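Local coordinates for protein serine protease inhibitor (Thermoanaerobacter tengcongensis, PDB 2PEF) that probably inhibits serine proteases as a member of the serpin family, and is captured here in its latent state, at residues A14-E19 with K59-D64; E207-G212 with E231-N236; K106-I111 with S295-S300; T172-A177 with F213-A218. One frame throughout, in Å; residues are numbered along the deposited sequence.

Interaction 1 packs helix 7-22 against helix 51-62, and interaction 3 sets helix 106-116 against the bend before strand 298-300. Interaction 2 lays a hairpin turn on a loop, and interaction 4 joins a loop to a strand. Along the chain, interaction 1 closes first, while interaction 3 spans a long loop in which the crossed interactions 2 and 4 are nested. These two share strand 210-216, with centres about 24 Å apart. Interaction 3 lies about 47 Å between centres from interaction 2, across the middle of the molecule, and about 25 Å from interaction 1. The contacts thus tie well-separated points of one serpin domain in its latent form.

Interaction 1. Residues A14-E19 with K59-D64; sequences ADFSIE and KALGKD
Phe-16, on the helix 7-22, pushes its ring against the last turn of helix 51-62, where Ala-60 and Leu-61 receive it. This is the close-packed half of the contact. With CG anti to the backbone N (chi1 166°), the ring swings out alongside the Leu-61 side chain, the two pointing the same way, and CE1 of Phe-16 comes within 3.6 Å of CD2 of Leu-61, an oblique touch. The carbonyl O of Ala-60 meets the ring at its edge, near the ring plane, 3.5 Å from CD1 of Phe-16, so the electron-rich oxygen faces the slightly positive rim. A phenylalanine suits this place because its ring meets the methyl obliquely and the oxygen with its C-H edge; the small side chain of Ala-60 is consistent with the ring's close approach to the backbone.

The outer side is polar and more open. Lys-63, where the chain leaves the helix with positive phi, sends an extended chain to Asp-15, and the two side chains cross at about a right angle. NZ of Lys-63 and OD2 of Asp-15 form a salt bridge of 2.6 Å, with the lysine on the anti side of the oxygen and 23° out of the carboxylate plane. The long lysine chain reaches the carboxylate along the exposed rim.

Inward, helix 35-46 closes the apolar half: Met-39 touches both Phe-16 and Leu-61. Strand 362-372 and helix 244-252 pack on other sides of helix 7-22.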
loop_
_atom_site.group_PDB
_atom_site.type_symbol
_atom_site.label_atom_id
_atom_site.label_comp_id
_atom_site.label_asym_id
_atom_site.label_seq_id
_atom_site.Cartn_x
_atom_site.Cartn_y
_atom_site.Cartn_z
ATOM N N ALA A 14 3.716 -11.955 0.684
ATOM C CA ALA A 14 5.028 -11.351 0.455
ATOM C C ALA A 14 5.345 -11.295 -1.036
ATOM O O ALA A 14 5.803 -10.261 -1.531
ATOM C CB ALA A 14 6.117 -12.108 1.216
ATOM N N ASP A 15 5.089 -12.400 -1.747
ATOM C CA ASP A 15 5.279 -12.454 -3.203
ATOM C C ASP A 15 4.431 -11.414 -3.939
ATOM O O ASP A 15 4.940 -10.691 -4.798
ATOM C CB ASP A 15 5.005 -13.861 -3.747
ATOM C CG ASP A 15 6.241 -14.756 -3.723
ATOM O OD1 ASP A 15 7.310 -14.309 -3.258
ATOM O OD2 ASP A 15 6.147 -15.916 -4.177
ATOM N N PHE A 16 3.143 -11.343 -3.604
ATOM C CA PHE A 16 2.251 -10.330 -4.176
ATOM C C PHE A 16 2.778 -8.924 -3.909
ATOM O O PHE A 16 2.822 -8.085 -4.814
ATOM C CB PHE A 16 0.834 -10.460 -3.608
ATOM C CG PHE A 16 -0.045 -9.266 -3.885
ATOM C CD1 PHE A 16 -0.727 -9.152 -5.095
ATOM C CD2 PHE A 16 -0.193 -8.256 -2.935
ATOM C CE1 PHE A 16 -1.537 -8.043 -5.348
ATOM C CE2 PHE A 16 -0.998 -7.152 -3.182
ATOM C CZ PHE A 16 -1.673 -7.047 -4.386
ATOM N N SER A 17 3.166 -8.684 -2.658
ATOM C CA SER A 17 3.632 -7.377 -2.211
ATOM C C SER A 17 4.854 -6.906 -2.991
ATOM O O SER A 17 4.894 -5.765 -3.464
ATOM C CB SER A 17 3.933 -7.405 -0.708
ATOM O OG SER A 17 2.737 -7.605 0.034
ATOM N N ILE A 18 5.843 -7.787 -3.132
ATOM C CA ILE A 18 7.087 -7.442 -3.825
ATOM C C ILE A 18 6.898 -7.351 -5.341
ATOM O O ILE A 18 7.478 -6.479 -5.989
ATOM C CB ILE A 18 8.257 -8.387 -3.419
ATOM C CG1 ILE A 18 8.554 -8.256 -1.915
ATOM C CG2 ILE A 18 9.520 -8.114 -4.248
ATOM C CD1 ILE A 18 8.880 -6.832 -1.428
ATOM N N GLU A 19 6.070 -8.224 -5.908
ATOM C CA GLU A 19 5.764 -8.125 -7.336
ATOM C C GLU A 19 5.019 -6.825 -7.642
ATOM O O GLU A 19 5.299 -6.157 -8.640
ATOM C CB GLU A 19 4.981 -9.339 -7.840
ATOM C CG GLU A 19 5.791 -10.634 -7.878
ATOM C CD GLU A 19 7.102 -10.505 -8.646
ATOM O OE1 GLU A 19 7.066 -10.070 -9.814
ATOM O OE2 GLU A 19 8.167 -10.836 -8.075
ATOM N N LYS A 59 -5.494 -16.039 -8.295
ATOM C CA LYS A 59 -4.097 -16.369 -8.568
ATOM C C LYS A 59 -3.168 -15.161 -8.440
ATOM O O LYS A 59 -2.057 -15.285 -7.927
ATOM C CB LYS A 59 -3.958 -16.994 -9.959
ATOM C CG LYS A 59 -2.585 -17.573 -10.239
ATOM N N ALA A 60 -3.620 -14.006 -8.924
ATOM C CA ALA A 60 -2.851 -12.764 -8.830
ATOM C C ALA A 60 -2.608 -12.347 -7.382
ATOM O O ALA A 60 -1.513 -11.900 -7.031
ATOM C CB ALA A 60 -3.548 -11.645 -9.592
ATOM N N LEU A 61 -3.636 -12.495 -6.551
ATOM C CA LEU A 61 -3.563 -12.083 -5.151
ATOM C C LEU A 61 -2.963 -13.128 -4.212
ATOM O O LEU A 61 -2.265 -12.778 -3.258
ATOM C CB LEU A 61 -4.950 -11.696 -4.637
ATOM C CG LEU A 61 -5.664 -10.537 -5.339
ATOM C CD1 LEU A 61 -7.100 -10.422 -4.848
ATOM C CD2 LEU A 61 -4.898 -9.229 -5.128
ATOM N N GLY A 62 -3.248 -14.401 -4.467
ATOM C CA GLY A 62 -2.929 -15.440 -3.496
ATOM C C GLY A 62 -2.329 -16.719 -4.038
ATOM O O GLY A 62 -2.077 -17.646 -3.270
ATOM N N LYS A 63 -2.105 -16.765 -5.351
ATOM C CA LYS A 63 -1.570 -17.953 -6.038
ATOM C C LYS A 63 -2.538 -19.137 -5.957
ATOM O O LYS A 63 -3.494 -19.223 -6.730
ATOM C CB LYS A 63 -0.199 -18.353 -5.481
ATOM C CG LYS A 63 0.879 -17.295 -5.572
ATOM C CD LYS A 63 1.993 -17.662 -4.622
ATOM C CE LYS A 63 3.331 -17.143 -5.066
ATOM N NZ LYS A 63 4.382 -17.784 -4.234
ATOM N N ASP A 64 -2.289 -20.031 -5.003
ATOM C CA ASP A 64 -3.104 -21.232 -4.816
ATOM C C ASP A 64 -4.214 -21.048 -3.776
ATOM O O ASP A 64 -5.014 -21.960 -3.544
ATOM C CB ASP A 64 -2.216 -22.426 -4.448
ATOM C CG ASP A 64 -1.481 -22.235 -3.127
ATOM O OD1 ASP A 64 -1.083 -21.095 -2.806
ATOM O OD2 ASP A 64 -1.290 -23.242 -2.415
#

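Interaction 2. Residues E207-G212 with E231-N236; sequences EENAVG and ENISVN
Asn-209 leans on Ile-233, and the chain leading to it explains why an asparagine stands there. At Glu-207 the first strand of a hairpin gives way to a type II beta turn. The turn's own bond, Ala-210 N to Glu-207 O (3.3 Å), is weak; the hairpin pair is held by Glu-207 N to Ala-210 O at 2.9 Å. Glu-208 and Asn-209 form the corner. Asn-209, at phi 60° and psi 20°, has the left-handed backbone that asparagine accepts more readily than most residues with a side chain. Its CB points toward the facing loop and lies 3.6 Å from CG2 of Ile-233. Branched and apolar, Ile-233 offers that methyl while also touching Tyr-238; the two side chains cross at about a right angle. Beyond, the amide reaches CB of Asn-232, the amide planes being 80° apart. This is van der Waals contact, without hydrogen bonds. From Ala-210, which also touches Tyr-238, the chain runs on as strand. Opposite stands Ser-234, the N-cap, whose OG bonds Glu-237 N. The motif is a tight two-residue beta hairpin of strands 203-207 and 210-216, its turn lying against the loop that leads into helix 235-241.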
loop_
_atom_site.group_PDB
_atom_site.type_symbol
_atom_site.label_atom_id
_atom_site.label_comp_id
_atom_site.label_asym_id
_atom_site.label_seq_id
_atom_site.Cartn_x
_atom_site.Cartn_y
_atom_site.Cartn_z
ATOM N N GLU A 207 23.221 -7.550 2.867
ATOM C CA GLU A 207 22.988 -8.469 1.761
ATOM C C GLU A 207 23.969 -8.185 0.640
ATOM O O GLU A 207 24.802 -7.286 0.749
ATOM C CB GLU A 207 21.543 -8.357 1.255
ATOM C CG GLU A 207 20.471 -8.722 2.282
ATOM C CD GLU A 207 20.517 -10.183 2.726
ATOM O OE1 GLU A 207 20.183 -10.453 3.895
ATOM O OE2 GLU A 207 20.878 -11.065 1.914
ATOM N N GLU A 208 23.887 -8.957 -0.437
ATOM C CA GLU A 208 24.688 -8.655 -1.608
ATOM C C GLU A 208 24.253 -7.296 -2.139
ATOM O O GLU A 208 23.058 -7.036 -2.308
ATOM C CB GLU A 208 24.553 -9.744 -2.674
ATOM C CG GLU A 208 25.062 -11.115 -2.231
ATOM C CD GLU A 208 26.513 -11.103 -1.766
ATOM O OE1 GLU A 208 27.414 -10.851 -2.593
ATOM O OE2 GLU A 208 26.750 -11.360 -0.567
ATOM N N ASN A 209 25.233 -6.422 -2.341
ATOM C CA ASN A 209 25.018 -5.067 -2.864
ATOM C C ASN A 209 24.116 -4.147 -2.033
ATOM O O ASN A 209 23.606 -3.153 -2.545
ATOM C CB ASN A 209 24.549 -5.116 -4.320
ATOM C CG ASN A 209 25.593 -5.699 -5.241
ATOM O OD1 ASN A 209 26.595 -5.053 -5.552
ATOM N ND2 ASN A 209 25.361 -6.921 -5.693
ATOM N N ALA A 210 23.932 -4.457 -0.754
ATOM C CA ALA A 210 23.086 -3.612 0.090
ATOM C C ALA A 210 23.426 -3.716 1.564
ATOM O O ALA A 210 23.792 -4.784 2.057
ATOM C CB ALA A 210 21.612 -3.928 -0.134
ATOM N N VAL A 211 23.317 -2.581 2.248
ATOM C CA VAL A 211 23.354 -2.514 3.706
ATOM C C VAL A 211 22.134 -1.719 4.175
ATOM O O VAL A 211 21.441 -1.094 3.372
ATOM C CB VAL A 211 24.681 -1.898 4.268
ATOM C CG1 VAL A 211 25.889 -2.738 3.855
ATOM C CG2 VAL A 211 24.858 -0.429 3.849
ATOM N N GLY A 212 21.868 -1.739 5.474
ATOM C CA GLY A 212 20.734 -0.999 6.007
ATOM C C GLY A 212 20.484 -1.322 7.458
ATOM O O GLY A 212 21.325 -1.929 8.117
ATOM N N GLU A 231 27.352 1.074 -4.520
ATOM C CA GLU A 231 27.755 1.698 -5.783
ATOM C C GLU A 231 27.767 0.736 -6.969
ATOM O O GLU A 231 27.746 1.169 -8.130
ATOM C CB GLU A 231 29.122 2.370 -5.636
ATOM C CG GLU A 231 30.295 1.413 -5.442
ATOM C CD GLU A 231 31.624 2.114 -5.598
ATOM O OE1 GLU A 231 32.063 2.314 -6.751
ATOM O OE2 GLU A 231 32.226 2.465 -4.569
ATOM N N ASN A 232 27.799 -0.563 -6.676
ATOM C CA ASN A 232 27.905 -1.585 -7.718
ATOM C C ASN A 232 26.560 -2.094 -8.253
ATOM O O ASN A 232 26.520 -3.013 -9.080
ATOM C CB ASN A 232 28.781 -2.743 -7.237
ATOM C CG ASN A 232 30.229 -2.330 -7.045
ATOM O OD1 ASN A 232 30.840 -1.729 -7.934
ATOM N ND2 ASN A 232 30.785 -2.644 -5.878
ATOM N N ILE A 233 25.470 -1.485 -7.796
ATOM C CA ILE A 233 24.138 -1.819 -8.303
ATOM C C ILE A 233 23.266 -0.570 -8.322
ATOM O O ILE A 233 23.415 0.298 -7.468
ATOM C CB ILE A 233 23.467 -2.951 -7.469
ATOM C CG1 ILE A 233 22.376 -3.662 -8.283
ATOM C CG2 ILE A 233 22.913 -2.419 -6.141
ATOM C CD1 ILE A 233 22.004 -5.033 -7.748
ATOM N N SER A 234 22.362 -0.483 -9.295
ATOM C CA SER A 234 21.401 0.618 -9.329
ATOM C C SER A 234 20.202 0.320 -8.429
ATOM O O SER A 234 19.973 -0.830 -8.045
ATOM C CB SER A 234 20.926 0.860 -10.760
ATOM O OG SER A 234 20.082 -0.190 -11.186
ATOM N N VAL A 235 19.442 1.359 -8.091
ATOM C CA VAL A 235 18.200 1.190 -7.331
ATOM C C VAL A 235 17.237 0.252 -8.067
ATOM O O VAL A 235 16.660 -0.648 -7.454
ATOM C CB VAL A 235 17.536 2.558 -7.013
ATOM C CG1 VAL A 235 16.042 2.416 -6.703
ATOM C CG2 VAL A 235 18.249 3.211 -5.844
ATOM N N ASN A 236 17.102 0.444 -9.380
ATOM C CA ASN A 236 16.177 -0.351 -10.182
ATOM C C ASN A 236 16.608 -1.804 -10.345
ATOM O O ASN A 236 15.774 -2.705 -10.324
ATOM C CB ASN A 236 15.934 0.297 -11.549
ATOM C CG ASN A 236 14.997 1.486 -11.468
ATOM O OD1 ASN A 236 14.356 1.718 -10.440
ATOM N ND2 ASN A 236 14.910 2.246 -12.550
#

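Interaction 3. Residues K106-I111 with S295-S300; sequences KDFLQI and SKLGKS
The aromatic ring of Phe-108 and the side chain of Leu-297 stand side by side and point the same way, one from the first turn of helix 106-116, the other from the bend that precedes strand 298-300. Their relation is face to methyl: CD2 of Leu-297 sits over one face of the ring, 3.7 Å from its centroid and 25° off the ring normal, a CH-pi contact. The methyl is displaced toward the rim, so its nearest approach is to CZ of Phe-108 at 3.4 Å. Having CG anti to the backbone N (chi1 171°) carries the ring off the helix toward the loop, and chi2 of 77° turns its face to the methyl. The CA-CB bond of Leu-297 starts out away from the helix, and the branched end bends back to the ring; a leucine, forked at CG, can offer one methyl here. CB of Phe-108 rests 3.4 Å from the carbonyl O of Lys-296.

Were Phe-108 cut back to an alanine, the Leu-297 methyl would probably lose the face it rests on, and a gap would open toward Met-158 and Leu-160, which also touch the Phe-108 side chain.

Backbone hydrogen bonds join Leu-297 to Ser-105 and Lys-299 to Met-103. The result is a small antiparallel ribbon of strands 102-104 and 298-300, followed directly by helix 106-116, whose Phe-108 joins Leu-297 and Met-158 in an apolar cluster.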
loop_
_atom_site.group_PDB
_atom_site.type_symbol
_atom_site.label_atom_id
_atom_site.label_comp_id
_atom_site.label_asym_id
_atom_site.label_seq_id
_atom_site.Cartn_x
_atom_site.Cartn_y
_atom_site.Cartn_z
ATOM N N LYS A 106 -27.030 -9.802 -2.582
ATOM C CA LYS A 106 -27.033 -9.914 -1.121
ATOM C C LYS A 106 -25.841 -10.713 -0.582
ATOM O O LYS A 106 -25.254 -10.344 0.441
ATOM C CB LYS A 106 -28.362 -10.510 -0.624
ATOM C CG LYS A 106 -28.395 -10.870 0.868
ATOM C CD LYS A 106 -28.512 -9.648 1.769
ATOM C CE LYS A 106 -28.453 -10.051 3.238
ATOM N NZ LYS A 106 -28.603 -8.890 4.161
ATOM N N ASP A 107 -25.486 -11.799 -1.270
ATOM C CA ASP A 107 -24.348 -12.629 -0.866
ATOM C C ASP A 107 -23.048 -11.818 -0.872
ATOM O O ASP A 107 -22.247 -11.915 0.060
ATOM C CB ASP A 107 -24.218 -13.858 -1.771
ATOM C CG ASP A 107 -23.293 -14.924 -1.191
ATOM O OD1 ASP A 107 -23.408 -15.239 0.015
ATOM O OD2 ASP A 107 -22.460 -15.466 -1.951
ATOM N N PHE A 108 -22.865 -11.004 -1.912
ATOM C CA PHE A 108 -21.687 -10.144 -2.041
ATOM C C PHE A 108 -21.611 -9.106 -0.925
ATOM O O PHE A 108 -20.565 -8.944 -0.294
ATOM C CB PHE A 108 -21.670 -9.447 -3.406
ATOM C CG PHE A 108 -20.607 -8.390 -3.532
ATOM C CD1 PHE A 108 -19.272 -8.744 -3.730
ATOM C CD2 PHE A 108 -20.938 -7.038 -3.451
ATOM C CE1 PHE A 108 -18.286 -7.770 -3.842
ATOM C CE2 PHE A 108 -19.954 -6.055 -3.561
ATOM C CZ PHE A 108 -18.627 -6.421 -3.754
ATOM N N LEU A 109 -22.721 -8.411 -0.695
ATOM C CA LEU A 109 -22.790 -7.391 0.346
ATOM C C LEU A 109 -22.545 -7.979 1.730
ATOM O O LEU A 109 -21.943 -7.327 2.585
ATOM C CB LEU A 109 -24.125 -6.639 0.304
ATOM C CG LEU A 109 -24.406 -5.740 -0.907
ATOM C CD1 LEU A 109 -25.781 -5.095 -0.772
ATOM C CD2 LEU A 109 -23.333 -4.676 -1.091
ATOM N N GLN A 110 -22.998 -9.214 1.942
ATOM C CA GLN A 110 -22.814 -9.885 3.227
ATOM C C GLN A 110 -21.346 -10.229 3.466
ATOM O O GLN A 110 -20.812 -9.971 4.545
ATOM C CB GLN A 110 -23.688 -11.139 3.328
ATOM C CG GLN A 110 -23.837 -11.685 4.750
ATOM C CD GLN A 110 -24.479 -10.692 5.711
ATOM O OE1 GLN A 110 -23.919 -10.384 6.764
ATOM N NE2 GLN A 110 -25.657 -10.189 5.352
ATOM N N ILE A 111 -20.699 -10.799 2.452
ATOM C CA ILE A 111 -19.275 -11.133 2.528
ATOM C C ILE A 111 -18.440 -9.883 2.817
ATOM O O ILE A 111 -17.572 -9.887 3.695
ATOM C CB ILE A 111 -18.787 -11.825 1.229
ATOM C CG1 ILE A 111 -19.468 -13.188 1.066
ATOM C CG2 ILE A 111 -17.259 -11.987 1.232
ATOM C CD1 ILE A 111 -19.452 -13.726 -0.350
ATOM N N SER A 295 -20.530 -11.029 -12.371
ATOM C CA SER A 295 -21.952 -11.321 -12.177
ATOM C C SER A 295 -22.339 -11.496 -10.707
ATOM O O SER A 295 -23.499 -11.278 -10.338
ATOM C CB SER A 295 -22.355 -12.558 -12.986
ATOM O OG SER A 295 -21.527 -13.666 -12.679
ATOM N N LYS A 296 -21.369 -11.881 -9.879
ATOM C CA LYS A 296 -21.595 -12.068 -8.443
ATOM C C LYS A 296 -21.694 -10.751 -7.657
ATOM O O LYS A 296 -22.157 -10.751 -6.516
ATOM C CB LYS A 296 -20.537 -12.999 -7.835
ATOM C CG LYS A 296 -20.685 -14.463 -8.254
ATOM C CD LYS A 296 -19.613 -15.352 -7.628
ATOM C CE LYS A 296 -19.803 -16.806 -8.041
ATOM N NZ LYS A 296 -18.616 -17.659 -7.726
ATOM N N LEU A 297 -21.264 -9.643 -8.265
ATOM C CA LEU A 297 -21.428 -8.307 -7.663
ATOM C C LEU A 297 -22.894 -7.908 -7.548
ATOM O O LEU A 297 -23.301 -7.276 -6.572
ATOM C CB LEU A 297 -20.726 -7.231 -8.499
ATOM C CG LEU A 297 -19.216 -7.018 -8.485
ATOM C CD1 LEU A 297 -18.850 -5.976 -9.525
ATOM C CD2 LEU A 297 -18.741 -6.567 -7.128
ATOM N N GLY A 298 -23.669 -8.264 -8.567
ATOM C CA GLY A 298 -25.048 -7.817 -8.694
ATOM C C GLY A 298 -25.397 -7.566 -10.147
ATOM O O GLY A 298 -24.654 -7.962 -11.047
ATOM N N LYS A 299 -26.528 -6.908 -10.379
ATOM C CA LYS A 299 -27.002 -6.663 -11.738
ATOM C C LYS A 299 -26.971 -5.184 -12.112
ATOM O O LYS A 299 -27.604 -4.352 -11.454
ATOM C CB LYS A 299 -28.409 -7.232 -11.934
ATOM C CG LYS A 299 -28.992 -6.969 -13.323
ATOM C CD LYS A 299 -30.188 -7.865 -13.627
ATOM C CE LYS A 299 -29.778 -9.324 -13.789
ATOM N NZ LYS A 299 -28.778 -9.544 -14.880
ATOM N N SER A 300 -26.230 -4.876 -13.174
ATOM C CA SER A 300 -26.199 -3.533 -13.737
ATOM C C SER A 300 -27.204 -3.416 -14.874
ATOM O O SER A 300 -27.315 -4.315 -15.714
ATOM C CB SER A 300 -24.797 -3.184 -14.240
ATOM O OG SER A 300 -24.813 -1.993 -15.016
#

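Interaction 4. Residues T172-A177 with F213-A218; sequences TVYEKA and FVKPYA
This is a water-mediated contact flanked by the phenol of Tyr-174 against lysine methylenes, joining Tyr-174 and Thr-172, in the loop between strands 158-169 and 179-185, to Lys-215 near the end of strand 210-216. The region resembles the breach of serpins, where the top of the main sheet meets the other sheets. Lys-215 starts anti to its own N at chi1, runs extended, then bends at chi4 (56°), which turns NZ back toward the Thr-172 backbone. Tyr-174 approaches from the opposite direction, and its OH lies 3.3 Å from CE and 3.4 Å from CD of Lys-215; the methylenes meet the phenol end obliquely, without a hydrogen bond. The direct distance from NZ of Lys-215 to O of Thr-172, 3.6 Å, is too long for a bond; two waters make the link instead. Water 1 accepts from Lys-215 NZ at 2.8 Å and from Thr-172 N, and donates to O of Pro-216 at 2.9 Å. Water 2 accepts from Lys-215 NZ and donates to Thr-172 O at 2.6 Å, lying over the rim of one Tyr-174 face.

NZ also makes a salt bridge with Glu-201, and Tyr-174 meets Trp-170 edge-to-face. Replacing Tyr-174 with an alanine would probably uncover the Lys-215 methylenes and water 2, and leave Trp-170 without its edge-to-face mate.

A largely buried ammonium group is therefore met by at least one carboxylate and two waters, a number that would match its three hydrogens, so its charge is likely to be well compensated while the waters carry its hold to the Thr-172 backbone.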
loop_
_atom_site.group_PDB
_atom_site.type_symbol
_atom_site.label_atom_id
_atom_site.label_comp_id
_atom_site.label_asym_id
_atom_site.label_seq_id
_atom_site.Cartn_x
_atom_site.Cartn_y
_atom_site.Cartn_z
ATOM N N THR A 172 12.339 5.291 20.244
ATOM C CA THR A 172 13.181 6.363 20.745
ATOM C C THR A 172 13.084 7.525 19.761
ATOM O O THR A 172 13.622 7.448 18.655
ATOM C CB THR A 172 14.663 5.926 20.856
ATOM O OG1 THR A 172 14.762 4.670 21.539
ATOM C CG2 THR A 172 15.482 6.974 21.598
ATOM N N VAL A 173 12.391 8.592 20.153
ATOM C CA VAL A 173 12.298 9.776 19.289
ATOM C C VAL A 173 13.666 10.442 19.129
ATOM O O VAL A 173 14.550 10.271 19.970
ATOM C CB VAL A 173 11.240 10.810 19.776
ATOM C CG1 VAL A 173 9.834 10.238 19.659
ATOM C CG2 VAL A 173 11.511 11.271 21.200
ATOM N N TYR A 174 13.839 11.179 18.038
ATOM C CA TYR A 174 15.083 11.889 17.788
ATOM C C TYR A 174 15.105 13.197 18.558
ATOM O O TYR A 174 14.295 14.095 18.291
ATOM C CB TYR A 174 15.239 12.182 16.303
ATOM C CG TYR A 174 15.430 10.976 15.414
ATOM C CD1 TYR A 174 14.344 10.394 14.751
ATOM C CD2 TYR A 174 16.696 10.435 15.206
ATOM C CE1 TYR A 174 14.515 9.296 13.917
ATOM C CE2 TYR A 174 16.878 9.336 14.368
ATOM C CZ TYR A 174 15.780 8.776 13.726
ATOM O OH TYR A 174 15.938 7.703 12.886
ATOM N N GLU A 175 16.031 13.304 19.510
ATOM C CA GLU A 175 16.238 14.544 20.251
ATOM C C GLU A 175 16.887 15.582 19.344
ATOM O O GLU A 175 17.513 15.229 18.344
ATOM C CB GLU A 175 17.118 14.309 21.486
ATOM C CG GLU A 175 16.499 13.395 22.545
ATOM C CD GLU A 175 15.205 13.937 23.129
ATOM O OE1 GLU A 175 15.152 15.143 23.476
ATOM O OE2 GLU A 175 14.239 13.151 23.251
ATOM N N LYS A 176 16.737 16.857 19.699
ATOM C CA LYS A 176 17.316 17.952 18.916
ATOM C C LYS A 176 18.792 17.731 18.593
ATOM O O LYS A 176 19.232 18.010 17.471
ATOM C CB LYS A 176 17.123 19.306 19.621
ATOM C CG LYS A 176 15.707 19.861 19.561
ATOM C CD LYS A 176 15.300 20.257 18.145
ATOM C CE LYS A 176 13.890 20.830 18.115
ATOM N NZ LYS A 176 13.565 21.463 16.805
ATOM N N ALA A 177 19.542 17.217 19.571
ATOM C CA ALA A 177 20.980 16.966 19.410
ATOM C C ALA A 177 21.309 15.949 18.325
ATOM O O ALA A 177 22.438 15.908 17.830
ATOM C CB ALA A 177 21.603 16.535 20.737
ATOM N N PHE A 213 19.311 -0.922 7.937
ATOM C CA PHE A 213 18.937 -1.111 9.333
ATOM C C PHE A 213 17.426 -1.241 9.505
ATOM O O PHE A 213 16.642 -0.948 8.589
ATOM C CB PHE A 213 19.464 0.048 10.189
ATOM C CG PHE A 213 18.887 1.394 9.818
ATOM C CD1 PHE A 213 17.670 1.818 10.351
ATOM C CD2 PHE A 213 19.571 2.246 8.947
ATOM C CE1 PHE A 213 17.135 3.057 10.018
ATOM C CE2 PHE A 213 19.041 3.493 8.606
ATOM C CZ PHE A 213 17.823 3.896 9.137
ATOM N N VAL A 214 17.032 -1.686 10.693
ATOM C CA VAL A 214 15.629 -1.763 11.079
ATOM C C VAL A 214 15.474 -0.946 12.365
ATOM O O VAL A 214 16.215 -1.147 13.337
ATOM C CB VAL A 214 15.176 -3.226 11.296
ATOM C CG1 VAL A 214 13.668 -3.311 11.549
ATOM C CG2 VAL A 214 15.564 -4.103 10.111
ATOM N N LYS A 215 14.545 0.004 12.340
ATOM C CA LYS A 215 14.280 0.876 13.483
ATOM C C LYS A 215 12.851 0.681 13.969
ATOM O O LYS A 215 11.909 0.835 13.190
ATOM C CB LYS A 215 14.524 2.343 13.112
ATOM C CG LYS A 215 14.163 3.334 14.216
ATOM C CD LYS A 215 14.569 4.768 13.861
ATOM C CE LYS A 215 14.392 5.710 15.060
ATOM N NZ LYS A 215 15.136 5.261 16.280
ATOM N N PRO A 216 12.678 0.345 15.263
ATOM C CA PRO A 216 11.347 0.058 15.800
ATOM C C PRO A 216 10.499 1.291 16.134
ATOM O O PRO A 216 11.024 2.316 16.587
ATOM C CB PRO A 216 11.659 -0.699 17.088
ATOM C CG PRO A 216 12.967 -0.127 17.543
ATOM C CD PRO A 216 13.733 0.188 16.287
ATOM N N TYR A 217 9.195 1.185 15.891
ATOM C CA TYR A 217 8.234 2.144 16.432
ATOM C C TYR A 217 7.848 1.728 17.844
ATOM O O TYR A 217 8.035 0.571 18.241
ATOM C CB TYR A 217 6.993 2.255 15.540
ATOM C CG TYR A 217 7.299 2.819 14.173
ATOM C CD1 TYR A 217 7.450 1.974 13.075
ATOM C CD2 TYR A 217 7.468 4.197 13.982
ATOM C CE1 TYR A 217 7.743 2.481 11.814
ATOM C CE2 TYR A 217 7.762 4.718 12.723
ATOM C CZ TYR A 217 7.907 3.848 11.646
ATOM O OH TYR A 217 8.198 4.333 10.397
ATOM N N ALA A 218 7.317 2.687 18.598
ATOM C CA ALA A 218 6.888 2.461 19.974
ATOM C C ALA A 218 6.028 1.212 20.073
ATOM O O ALA A 218 5.138 1.005 19.241
ATOM C CB ALA A 218 6.104 3.663 20.472
HETATM O O HOH W 1 13.142 3.896 17.692
HETATM O O HOH W 2 16.094 7.575 17.712
#